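Local coordinates for GTP-binding nuclear protein GSP1 (Encephalitozoon cuniculi, PDB 4DJT) that binds guanine nucleotides as a Ran-family small GTPase and is probably required for protein import into the nucleus and for RNA export, at residues T26-N29 and R30-G34; I172-R176 and P177-F181. All coordinates share one frame; numbering follows the deposited sequence.

Interaction 1 of 2, residues T26-N29 and R30-G34; sequences TYIN and RVLDG. With GDP (guanosine-5'-diphosphate), chain C.
The side chain of R30 doubles back along the end of helix 24-28 and lays its guanidinium against the carbonyls of T26 and Y27. NH2 gives a hydrogen bond to Y27 O at 2.8 Å (N-H...O 159°), and that oxygen lies practically in the guanidinium plane, at its edge; the donor lies 35° out of the carbonyl plane. T26 O is 2.7 Å from R30 NH2, but obliquely and at a poor angle. A bend at chi3 (138°) turns the guanidinium back toward the helix after CD has passed 3.4 Å from Y27 O. The other nitrogens look elsewhere: NH1 bonds to A156 O and NE to L187 O, so backbone carbonyls from three parts of the chain hold the group.

Beyond the helix the chain turns sharply at N29, the centre of an inverse gamma turn closed by a hydrogen bond from R30 N to I28 O at 2.6 Å. I28 and L32 meet across it by their CD1 methyls, 3.9 Å apart, their side chains roughly perpendicular; L32 CD1 also touches I28 O at 3.3 Å.

At the other end T26 faces GDP. OG1, which stands beside its own backbone N, donates to O1A of the alpha phosphate at 2.6 Å, while T26 N donates to the same oxygen at 2.7 Å. The chemistry is thus split: amide and hydroxyl grip the nucleotide's phosphate, while the buried arginine, its guanidinium N-H groups met by carbonyl oxygens, probably stabilises the C-terminal end of the same helix and ties it to the A156 loop, itself part of the nucleotide site.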
# COMPACT_ATOMS: atom_id res chain seq x y z
N THR A 26 3.26 7.69 5.41
CA THR A 26 2.22 8.71 5.66
C THR A 26 0.80 8.15 5.47
O THR A 26 -0.12 8.44 6.27
CB THR A 26 2.45 10.00 4.83
OG1 THR A 26 3.78 10.50 5.08
CG2 THR A 26 1.42 11.09 5.21
N TYR A 27 0.66 7.31 4.44
CA TYR A 27 -0.60 6.67 4.14
C TYR A 27 -1.06 5.76 5.26
O TYR A 27 -2.16 5.94 5.78
CB TYR A 27 -0.47 5.85 2.88
CG TYR A 27 -1.75 5.12 2.45
CD1 TYR A 27 -2.84 5.82 1.92
CD2 TYR A 27 -1.82 3.75 2.48
CE1 TYR A 27 -3.97 5.16 1.49
CE2 TYR A 27 -2.95 3.08 2.05
CZ TYR A 27 -4.03 3.80 1.57
OH TYR A 27 -5.16 3.10 1.13
N ILE A 28 -0.21 4.81 5.67
CA ILE A 28 -0.66 3.71 6.53
C ILE A 28 -0.46 3.94 8.03
O ILE A 28 -1.13 3.31 8.83
CB ILE A 28 0.02 2.40 6.15
CG1 ILE A 28 -0.77 1.17 6.67
CG2 ILE A 28 1.48 2.44 6.59
CD1 ILE A 28 -2.15 0.99 6.05
N ASN A 29 0.50 4.81 8.41
CA ASN A 29 0.96 4.87 9.79
C ASN A 29 -0.05 5.72 10.63
O ASN A 29 0.27 6.83 11.11
CB ASN A 29 2.35 5.44 9.84
CG ASN A 29 2.95 5.46 11.23
OD1 ASN A 29 2.52 4.72 12.13
ND2 ASN A 29 3.92 6.31 11.42
N ARG A 30 -1.27 5.19 10.67
CA ARG A 30 -2.40 5.78 11.38
C ARG A 30 -2.86 4.79 12.43
O ARG A 30 -2.47 3.63 12.42
CB ARG A 30 -3.52 6.14 10.38
CG ARG A 30 -3.06 7.13 9.33
CD ARG A 30 -4.10 7.31 8.20
NE ARG A 30 -4.18 8.72 7.89
CZ ARG A 30 -3.51 9.33 6.93
NH1 ARG A 30 -3.65 10.65 6.78
NH2 ARG A 30 -2.78 8.65 6.07
N VAL A 31 -3.68 5.25 13.35
CA VAL A 31 -4.05 4.40 14.46
C VAL A 31 -4.72 3.11 13.99
O VAL A 31 -4.32 2.03 14.42
CB VAL A 31 -4.93 5.15 15.48
CG1 VAL A 31 -5.55 4.19 16.47
CG2 VAL A 31 -4.11 6.25 16.17
N LEU A 32 -5.69 3.22 13.07
CA LEU A 32 -6.37 2.02 12.51
C LEU A 32 -6.88 1.14 13.65
O LEU A 32 -7.56 1.66 14.52
CB LEU A 32 -5.43 1.29 11.53
CG LEU A 32 -4.85 2.22 10.45
CD1 LEU A 32 -3.79 1.50 9.59
CD2 LEU A 32 -5.97 2.78 9.55
N ASP A 33 -6.61 -0.18 13.64
CA ASP A 33 -7.11 -1.06 14.72
C ASP A 33 -6.48 -0.73 16.05
O ASP A 33 -7.02 -1.14 17.08
CB ASP A 33 -6.85 -2.54 14.43
CG ASP A 33 -7.68 -3.06 13.31
OD1 ASP A 33 -8.53 -2.28 12.80
OD2 ASP A 33 -7.48 -4.24 12.95
N GLY A 34 -5.38 0.02 16.04
CA GLY A 34 -4.76 0.55 17.28
C GLY A 34 -3.23 0.49 17.19
O GLY A 34 -2.68 -0.31 16.44
PB GDP C . 7.79 6.75 2.26
O1B GDP C . 7.30 5.95 3.48
O2B GDP C . 7.20 6.30 0.93
O3B GDP C . 9.30 6.95 2.29
O3A GDP C . 7.28 8.28 2.41
PA GDP C . 6.85 9.07 3.72
O1A GDP C . 5.46 8.70 4.20
O2A GDP C . 7.99 9.00 4.69
O5' GDP C . 6.70 10.57 3.23
C5' GDP C . 7.81 11.18 2.54
C4' GDP C . 7.60 12.68 2.57
O4' GDP C . 6.49 13.00 1.75
C3' GDP C . 7.25 13.19 3.94
O3' GDP C . 7.81 14.48 4.08
C2' GDP C . 5.76 13.33 3.96
O2' GDP C . 5.26 14.38 4.82
C1' GDP C . 5.50 13.64 2.50
N9 GDP C . 4.20 13.13 2.09
C8 GDP C . 3.72 11.87 2.15
N7 GDP C . 2.45 11.84 1.66
C5 GDP C . 2.15 13.06 1.23
C6 GDP C . 0.99 13.72 0.60
O6 GDP C . -0.06 13.09 0.31
N1 GDP C . 1.10 15.04 0.33
C2 GDP C . 2.22 15.75 0.63
N2 GDP C . 2.28 17.06 0.35
N3 GDP C . 3.31 15.21 1.21
C4 GDP C . 3.31 13.90 1.52

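Interaction 2 of 2, residues I172-R176 and P177-F181; sequences IFTGR and PDLIF
T174 OG1 is gripped by two groups at the end of helix 164-174. It accepts from R176 N at 3.2 Å (N-H...O 154°), which makes an ST turn, and it also bonds to A170 O one turn back in the helix. With chi1 at 64° the hydroxyl sits between the backbone N and the carbonyl carbon, from where it can serve both partners. CD1 of L179 packs against the same side chain, 3.4 Å from OG1 and 3.7 Å from CG2, the two side chains crossing at about a right angle.

G175 leaves the helix with positive phi, and a type I beta turn from R176 to L179 follows, closed by a hydrogen bond from L179 N to R176 O at 3.2 Å. R176 folds over this turn through a bend at chi3 (59°). One face of its guanidinium rests on L179: CA stands above the plane, toward the rim, and NH1 is 3.5 Å from L179 CB. D178 OD1 comes in obliquely, 3.8 Å from R176 NH2, a long salt bridge. The main carboxylate partner of R176 is D56, which NH2 meets in a salt bridge.

The turn is a surface feature where the chain leaves the last helix of the G domain. L179 is its buried residue, reaching L167 on helix 164-174 and I61 on strand 60-68, while R176 and I180 N both bond D56 in the loop between strands 46-54 and 60-68.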
# COMPACT_ATOMS: atom_id res chain seq x y z
N ILE A 172 -12.01 -7.92 -4.84
CA ILE A 172 -11.26 -8.96 -5.52
C ILE A 172 -11.22 -10.25 -4.69
O ILE A 172 -11.53 -11.37 -5.19
CB ILE A 172 -9.79 -8.51 -5.82
CG1 ILE A 172 -9.74 -7.35 -6.86
CG2 ILE A 172 -8.97 -9.71 -6.30
CD1 ILE A 172 -10.29 -7.66 -8.27
N PHE A 173 -10.85 -10.11 -3.43
CA PHE A 173 -10.65 -11.26 -2.58
C PHE A 173 -11.94 -12.00 -2.30
O PHE A 173 -11.94 -13.26 -2.29
CB PHE A 173 -9.99 -10.84 -1.28
CG PHE A 173 -8.59 -10.27 -1.44
CD1 PHE A 173 -7.74 -10.73 -2.45
CD2 PHE A 173 -8.13 -9.34 -0.55
CE1 PHE A 173 -6.45 -10.23 -2.57
CE2 PHE A 173 -6.85 -8.86 -0.64
CZ PHE A 173 -6.01 -9.27 -1.67
N THR A 174 -13.03 -11.26 -2.07
CA THR A 174 -14.36 -11.87 -1.78
C THR A 174 -15.10 -12.27 -3.05
O THR A 174 -16.02 -13.10 -3.01
CB THR A 174 -15.30 -10.96 -0.97
OG1 THR A 174 -15.62 -9.77 -1.73
CG2 THR A 174 -14.71 -10.58 0.39
N GLY A 175 -14.73 -11.67 -4.18
CA GLY A 175 -15.45 -11.87 -5.42
C GLY A 175 -16.76 -11.09 -5.53
O GLY A 175 -17.51 -11.32 -6.48
N ARG A 176 -17.05 -10.19 -4.58
CA ARG A 176 -18.30 -9.48 -4.50
C ARG A 176 -18.07 -8.05 -4.98
O ARG A 176 -17.54 -7.23 -4.25
CB ARG A 176 -18.84 -9.40 -3.07
CG ARG A 176 -19.34 -10.69 -2.41
CD ARG A 176 -19.87 -10.37 -1.00
NE ARG A 176 -20.95 -9.39 -1.10
CZ ARG A 176 -21.14 -8.31 -0.33
NH1 ARG A 176 -20.34 -8.00 0.70
NH2 ARG A 176 -22.16 -7.51 -0.62
N PRO A 177 -18.47 -7.74 -6.22
CA PRO A 177 -18.17 -6.39 -6.75
C PRO A 177 -18.96 -5.30 -6.05
O PRO A 177 -18.58 -4.11 -6.12
CB PRO A 177 -18.59 -6.49 -8.23
CG PRO A 177 -19.46 -7.71 -8.32
CD PRO A 177 -19.01 -8.64 -7.25
N ASP A 178 -20.04 -5.68 -5.38
CA ASP A 178 -20.91 -4.72 -4.67
C ASP A 178 -20.64 -4.63 -3.18
O ASP A 178 -21.35 -3.94 -2.45
CB ASP A 178 -22.38 -5.00 -4.94
CG ASP A 178 -22.79 -6.45 -4.64
OD1 ASP A 178 -21.96 -7.35 -4.40
OD2 ASP A 178 -24.01 -6.69 -4.69
N LEU A 179 -19.56 -5.26 -2.72
CA LEU A 179 -19.19 -5.18 -1.33
C LEU A 179 -18.91 -3.73 -1.01
O LEU A 179 -18.22 -3.06 -1.76
CB LEU A 179 -17.95 -6.05 -1.05
CG LEU A 179 -17.34 -6.10 0.35
CD1 LEU A 179 -16.48 -7.36 0.48
CD2 LEU A 179 -16.48 -4.83 0.62
N ILE A 180 -19.45 -3.26 0.10
CA ILE A 180 -19.08 -1.93 0.65
C ILE A 180 -18.66 -2.03 2.12
O ILE A 180 -18.98 -2.98 2.82
CB ILE A 180 -20.24 -0.89 0.54
CG1 ILE A 180 -21.48 -1.37 1.30
CG2 ILE A 180 -20.60 -0.61 -0.91
CD1 ILE A 180 -22.54 -0.29 1.48
N PHE A 181 -17.93 -1.02 2.59
CA PHE A 181 -17.54 -0.98 4.00
C PHE A 181 -18.59 -0.18 4.74
O PHE A 181 -19.00 0.86 4.28
CB PHE A 181 -16.15 -0.33 4.21
CG PHE A 181 -15.00 -1.12 3.61
CD1 PHE A 181 -15.02 -2.50 3.54
CD2 PHE A 181 -13.86 -0.46 3.17
CE1 PHE A 181 -13.95 -3.21 3.02
CE2 PHE A 181 -12.79 -1.17 2.63
CZ PHE A 181 -12.82 -2.54 2.57

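How the interactions relate
Both interactions follow the chain as it leaves a helix, but they lie at different depths, their centres about 22 Å apart and their nearest atoms about 9 Å apart. Interaction 1 is largely buried and reaches the nucleotide site through T26; interaction 2 is a surface turn away from that site. Each uses an arginine just past its helix: R30 turns its N-H groups to backbone carbonyls, whereas R176 pairs with carboxylates near solvent. The two helices do meet, on the interaction 1 side, where Y27 and I28 pack on F166 of helix 164-174, and strands 46-54 and 60-68 or the loop between them receive side chains from both regions.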